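Local coordinates for protein K5 lyase (Enterobacteria phage k1-5, PDB 2X3H) that probably cleaves the K5 capsular polysaccharide (heparosan) of its bacterial host by an eliminative lyase mechanism, acting as a trimeric phage tail spike, at residues Val242-Ser254 against Gly271-Val283. Sequence-based numbering, arbitrary orientation.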
loop_
_atom_site.group_PDB
_atom_site.type_symbol
_atom_site.label_atom_id
_atom_site.label_comp_id
_atom_site.label_asym_id
_atom_site.label_seq_id
_atom_site.Cartn_x
_atom_site.Cartn_y
_atom_site.Cartn_z
ATOM N N VAL A 242 -11.876 -14.808 -6.679
ATOM C CA VAL A 242 -10.840 -15.636 -6.069
ATOM C C VAL A 242 -11.255 -16.017 -4.660
ATOM O O VAL A 242 -11.469 -15.144 -3.818
ATOM C CB VAL A 242 -9.472 -14.903 -5.989
ATOM C CG1 VAL A 242 -8.444 -15.773 -5.242
ATOM C CG2 VAL A 242 -8.959 -14.564 -7.388
ATOM N N GLU A 243 -11.363 -17.319 -4.404
ATOM C CA GLU A 243 -11.528 -17.816 -3.035
ATOM C C GLU A 243 -10.258 -18.527 -2.539
ATOM O O GLU A 243 -9.693 -19.365 -3.255
ATOM C CB GLU A 243 -12.729 -18.782 -2.915
ATOM C CG GLU A 243 -12.761 -19.388 -1.505
ATOM C CD GLU A 243 -13.939 -20.308 -1.178
ATOM O OE1 GLU A 243 -14.541 -20.923 -2.085
ATOM O OE2 GLU A 243 -14.233 -20.436 0.038
ATOM N N LEU A 244 -9.807 -18.174 -1.329
ATOM C CA LEU A 244 -8.841 -18.975 -0.581
ATOM C C LEU A 244 -9.661 -19.724 0.462
ATOM O O LEU A 244 -10.547 -19.144 1.091
ATOM C CB LEU A 244 -7.815 -18.085 0.124
ATOM C CG LEU A 244 -6.903 -17.232 -0.758
ATOM C CD1 LEU A 244 -5.971 -16.390 0.122
ATOM C CD2 LEU A 244 -6.110 -18.068 -1.787
ATOM N N LYS A 245 -9.343 -20.998 0.670
ATOM C CA LYS A 245 -10.188 -21.837 1.512
ATOM C C LYS A 245 -9.382 -22.716 2.459
ATOM O O LYS A 245 -8.248 -23.096 2.159
ATOM C CB LYS A 245 -11.056 -22.722 0.614
ATOM C CG LYS A 245 -12.159 -23.499 1.312
ATOM C CD LYS A 245 -12.974 -24.290 0.275
ATOM C CE LYS A 245 -14.167 -24.977 0.920
ATOM N NZ LYS A 245 -15.013 -25.636 -0.147
ATOM N N GLY A 246 -9.977 -23.032 3.600
ATOM C CA GLY A 246 -9.365 -23.975 4.538
ATOM C C GLY A 246 -8.053 -23.481 5.103
ATOM O O GLY A 246 -7.955 -22.352 5.558
ATOM N N THR A 247 -7.042 -24.341 5.083
ATOM C CA THR A 247 -5.766 -24.015 5.693
ATOM C C THR A 247 -4.821 -23.272 4.744
ATOM O O THR A 247 -3.602 -23.324 4.912
ATOM C CB THR A 247 -5.076 -25.266 6.230
ATOM O OG1 THR A 247 -4.906 -26.205 5.161
ATOM C CG2 THR A 247 -5.932 -25.891 7.367
ATOM N N ALA A 248 -5.371 -22.576 3.748
ATOM C CA ALA A 248 -4.534 -21.804 2.830
ATOM C C ALA A 248 -3.684 -20.794 3.595
ATOM O O ALA A 248 -4.212 -19.999 4.391
ATOM C CB ALA A 248 -5.398 -21.079 1.813
ATOM N N SER A 249 -2.376 -20.818 3.337
ATOM C CA SER A 249 -1.443 -19.901 3.987
ATOM C C SER A 249 -0.264 -19.590 3.063
ATOM O O SER A 249 0.119 -20.417 2.228
ATOM C CB SER A 249 -0.908 -20.511 5.291
ATOM O OG SER A 249 -1.933 -20.756 6.244
ATOM N N TYR A 250 0.325 -18.409 3.220
ATOM C CA TYR A 250 1.544 -18.056 2.488
ATOM C C TYR A 250 1.298 -17.927 0.989
ATOM O O TYR A 250 2.178 -18.234 0.176
ATOM C CB TYR A 250 2.699 -19.041 2.770
ATOM C CG TYR A 250 2.820 -19.422 4.233
ATOM C CD1 TYR A 250 3.015 -18.452 5.212
ATOM C CD2 TYR A 250 2.743 -20.759 4.631
ATOM C CE1 TYR A 250 3.106 -18.808 6.568
ATOM C CE2 TYR A 250 2.836 -21.115 5.968
ATOM C CZ TYR A 250 3.021 -20.141 6.925
ATOM O OH TYR A 250 3.105 -20.526 8.254
ATOM N N ASN A 251 0.100 -17.468 0.635
ATOM C CA ASN A 251 -0.238 -17.175 -0.753
ATOM C C ASN A 251 -0.275 -15.677 -0.972
ATOM O O ASN A 251 -0.511 -14.926 -0.026
ATOM C CB ASN A 251 -1.613 -17.767 -1.093
ATOM C CG ASN A 251 -1.697 -19.249 -0.779
ATOM O OD1 ASN A 251 -2.375 -19.668 0.178
ATOM N ND2 ASN A 251 -1.003 -20.044 -1.563
ATOM N N ILE A 252 -0.050 -15.248 -2.212
ATOM C CA ILE A 252 -0.283 -13.860 -2.602
ATOM C C ILE A 252 -1.368 -13.844 -3.670
ATOM O O ILE A 252 -1.270 -14.574 -4.646
ATOM C CB ILE A 252 0.992 -13.196 -3.191
ATOM C CG1 ILE A 252 2.137 -13.237 -2.167
ATOM C CG2 ILE A 252 0.681 -11.746 -3.592
ATOM C CD1 ILE A 252 3.421 -12.583 -2.649
ATOM N N VAL A 253 -2.405 -13.038 -3.453
ATOM C CA VAL A 253 -3.467 -12.832 -4.446
ATOM C C VAL A 253 -3.369 -11.363 -4.845
ATOM O O VAL A 253 -3.364 -10.494 -3.974
ATOM C CB VAL A 253 -4.858 -13.079 -3.836
ATOM C CG1 VAL A 253 -5.961 -12.736 -4.861
ATOM C CG2 VAL A 253 -4.982 -14.527 -3.325
ATOM N N SER A 254 -3.256 -11.078 -6.141
ATOM C CA SER A 254 -2.952 -9.719 -6.585
ATOM C C SER A 254 -3.679 -9.381 -7.878
ATOM O O SER A 254 -3.875 -10.248 -8.726
ATOM C CB SER A 254 -1.446 -9.547 -6.792
ATOM O OG SER A 254 -1.131 -8.176 -7.018
ATOM N N GLY A 271 -13.809 -26.202 7.705
ATOM C CA GLY A 271 -13.176 -26.808 8.876
ATOM C C GLY A 271 -12.960 -25.822 10.007
ATOM O O GLY A 271 -13.473 -24.698 9.967
ATOM N N PRO A 272 -12.206 -26.235 11.037
ATOM C CA PRO A 272 -11.969 -25.363 12.190
ATOM C C PRO A 272 -10.939 -24.261 11.944
ATOM O O PRO A 272 -10.849 -23.320 12.748
ATOM C CB PRO A 272 -11.426 -26.327 13.253
ATOM C CG PRO A 272 -10.772 -27.422 12.461
ATOM C CD PRO A 272 -11.555 -27.554 11.177
ATOM N N ILE A 273 -10.171 -24.386 10.864
ATOM C CA ILE A 273 -9.116 -23.416 10.547
ATOM C C ILE A 273 -9.413 -22.764 9.208
ATOM O O ILE A 273 -9.814 -23.446 8.252
ATOM C CB ILE A 273 -7.737 -24.082 10.521
ATOM C CG1 ILE A 273 -7.379 -24.576 11.930
ATOM C CG2 ILE A 273 -6.663 -23.109 10.005
ATOM C CD1 ILE A 273 -6.038 -25.264 12.013
ATOM N N ALA A 274 -9.217 -21.444 9.158
ATOM C CA ALA A 274 -9.503 -20.651 7.948
ATOM C C ALA A 274 -8.228 -20.015 7.397
ATOM O O ALA A 274 -7.195 -19.999 8.073
ATOM C CB ALA A 274 -10.550 -19.585 8.255
ATOM N N PRO A 275 -8.291 -19.509 6.160
ATOM C CA PRO A 275 -7.112 -18.916 5.513
ATOM C C PRO A 275 -6.439 -17.866 6.397
ATOM O O PRO A 275 -7.112 -16.975 6.938
ATOM C CB PRO A 275 -7.681 -18.293 4.233
ATOM C CG PRO A 275 -8.887 -19.138 3.938
ATOM C CD PRO A 275 -9.473 -19.487 5.285
ATOM N N SER A 276 -5.123 -18.005 6.542
ATOM C CA SER A 276 -4.341 -17.186 7.471
ATOM C C SER A 276 -2.979 -16.906 6.845
ATOM O O SER A 276 -2.477 -17.704 6.051
ATOM C CB SER A 276 -4.162 -17.936 8.804
ATOM O OG SER A 276 -5.409 -18.205 9.437
ATOM N N ASN A 277 -2.355 -15.787 7.215
ATOM C CA ASN A 277 -1.029 -15.486 6.691
ATOM C C ASN A 277 -0.992 -15.392 5.150
ATOM O O ASN A 277 -0.043 -15.864 4.517
ATOM C CB ASN A 277 -0.000 -16.526 7.169
ATOM C CG ASN A 277 0.416 -16.330 8.614
ATOM O OD1 ASN A 277 0.495 -17.290 9.403
ATOM N ND2 ASN A 277 0.701 -15.100 8.971
ATOM N N ASN A 278 -2.024 -14.794 4.560
ATOM C CA ASN A 278 -2.040 -14.521 3.125
ATOM C C ASN A 278 -1.990 -13.038 2.858
ATOM O O ASN A 278 -2.459 -12.246 3.688
ATOM C CB ASN A 278 -3.314 -15.088 2.502
ATOM C CG ASN A 278 -3.421 -16.578 2.703
ATOM O OD1 ASN A 278 -2.687 -17.350 2.069
ATOM N ND2 ASN A 278 -4.329 -16.999 3.594
ATOM N N LEU A 279 -1.444 -12.682 1.697
ATOM C CA LEU A 279 -1.400 -11.293 1.248
ATOM C C LEU A 279 -2.368 -11.148 0.080
ATOM O O LEU A 279 -2.285 -11.888 -0.890
ATOM C CB LEU A 279 0.027 -10.949 0.789
ATOM C CG LEU A 279 0.236 -9.610 0.081
ATOM C CD1 LEU A 279 -0.154 -8.429 0.973
ATOM C CD2 LEU A 279 1.694 -9.485 -0.352
ATOM N N ILE A 280 -3.296 -10.206 0.188
ATOM C CA ILE A 280 -4.299 -9.989 -0.863
ATOM C C ILE A 280 -4.213 -8.514 -1.212
ATOM O O ILE A 280 -4.476 -7.663 -0.366
ATOM C CB ILE A 280 -5.712 -10.362 -0.376
ATOM C CG1 ILE A 280 -5.772 -11.862 -0.056
ATOM C CG2 ILE A 280 -6.777 -9.959 -1.424
ATOM C CD1 ILE A 280 -6.917 -12.230 0.890
ATOM N N LYS A 281 -3.800 -8.208 -2.436
ATOM C CA LYS A 281 -3.459 -6.817 -2.759
ATOM C C LYS A 281 -3.910 -6.376 -4.156
ATOM O O LYS A 281 -3.621 -7.026 -5.165
ATOM C CB LYS A 281 -1.961 -6.586 -2.570
ATOM C CG LYS A 281 -1.090 -7.495 -3.408
ATOM C CD LYS A 281 0.399 -7.148 -3.304
ATOM C CE LYS A 281 1.038 -7.114 -4.691
ATOM N NZ LYS A 281 2.499 -6.735 -4.664
ATOM N N GLY A 282 -4.588 -5.237 -4.211
ATOM C CA GLY A 282 -5.088 -4.733 -5.484
ATOM C C GLY A 282 -6.372 -5.435 -5.899
ATOM O O GLY A 282 -6.367 -6.269 -6.802
ATOM N N VAL A 283 -7.470 -5.103 -5.227
ATOM C CA VAL A 283 -8.774 -5.668 -5.537
ATOM C C VAL A 283 -9.658 -4.577 -6.131
ATOM O O VAL A 283 -9.837 -3.522 -5.524
ATOM C CB VAL A 283 -9.442 -6.252 -4.267
ATOM C CG1 VAL A 283 -10.852 -6.788 -4.583
ATOM C CG2 VAL A 283 -8.534 -7.337 -3.627
HETATM O O HOH W 1 -4.622 -21.208 7.488
HETATM O O HOH W 2 -0.611 -19.933 8.929
#
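Asn278, in a turn of one coil of a right-handed parallel beta-helix, holds the matching turn of the preceding coil with both ends of its amide, a rung of an asparagine ladder. Its ND2 donates to Ala248 O at 3.1 Å; that oxygen lies close to the amide plane, but ND2 stands well above the carbonyl plane of Ala248. OD1 accepts from Asn251 N at 3.1 Å. Ala248 O takes a second bond from Ser276 N, which comes in nearly along the C=O direction. CG of Asn278 stands anti to its own carbonyl carbon (chi1 -60°), laying the amide beside that of Asn251, planes nearly parallel. Asn301, the next rung, bonds likewise to Pro275 O and Asn278 N. Asparagine suits this buried site because one short amide offers the adjacent backbone both donor and acceptor. On the inner side, Leu244 CD1 comes within 3.6 Å of Asn278 CG, and the Pro275 ring packs against Leu244 CB. Beyond the turn, parallel strands 252-254 and 279-283 pair: Leu279 N bonds to Asn251 O, Val253 N to Leu279 O and Lys281 N to Val253 O. Val253 CB meets Ile280 CG1 on one face; Ile252 lies beside Leu279 on the other. Outside, Tyr250 lies alongside Asn277, its hydroxyl bonding Asp309 of a second subunit. Nearby, a water bridges the coils, donating to Asn277 OD1 at 2.9 Å and hydrogen-bonded to Ser249 OG at 3.1 Å.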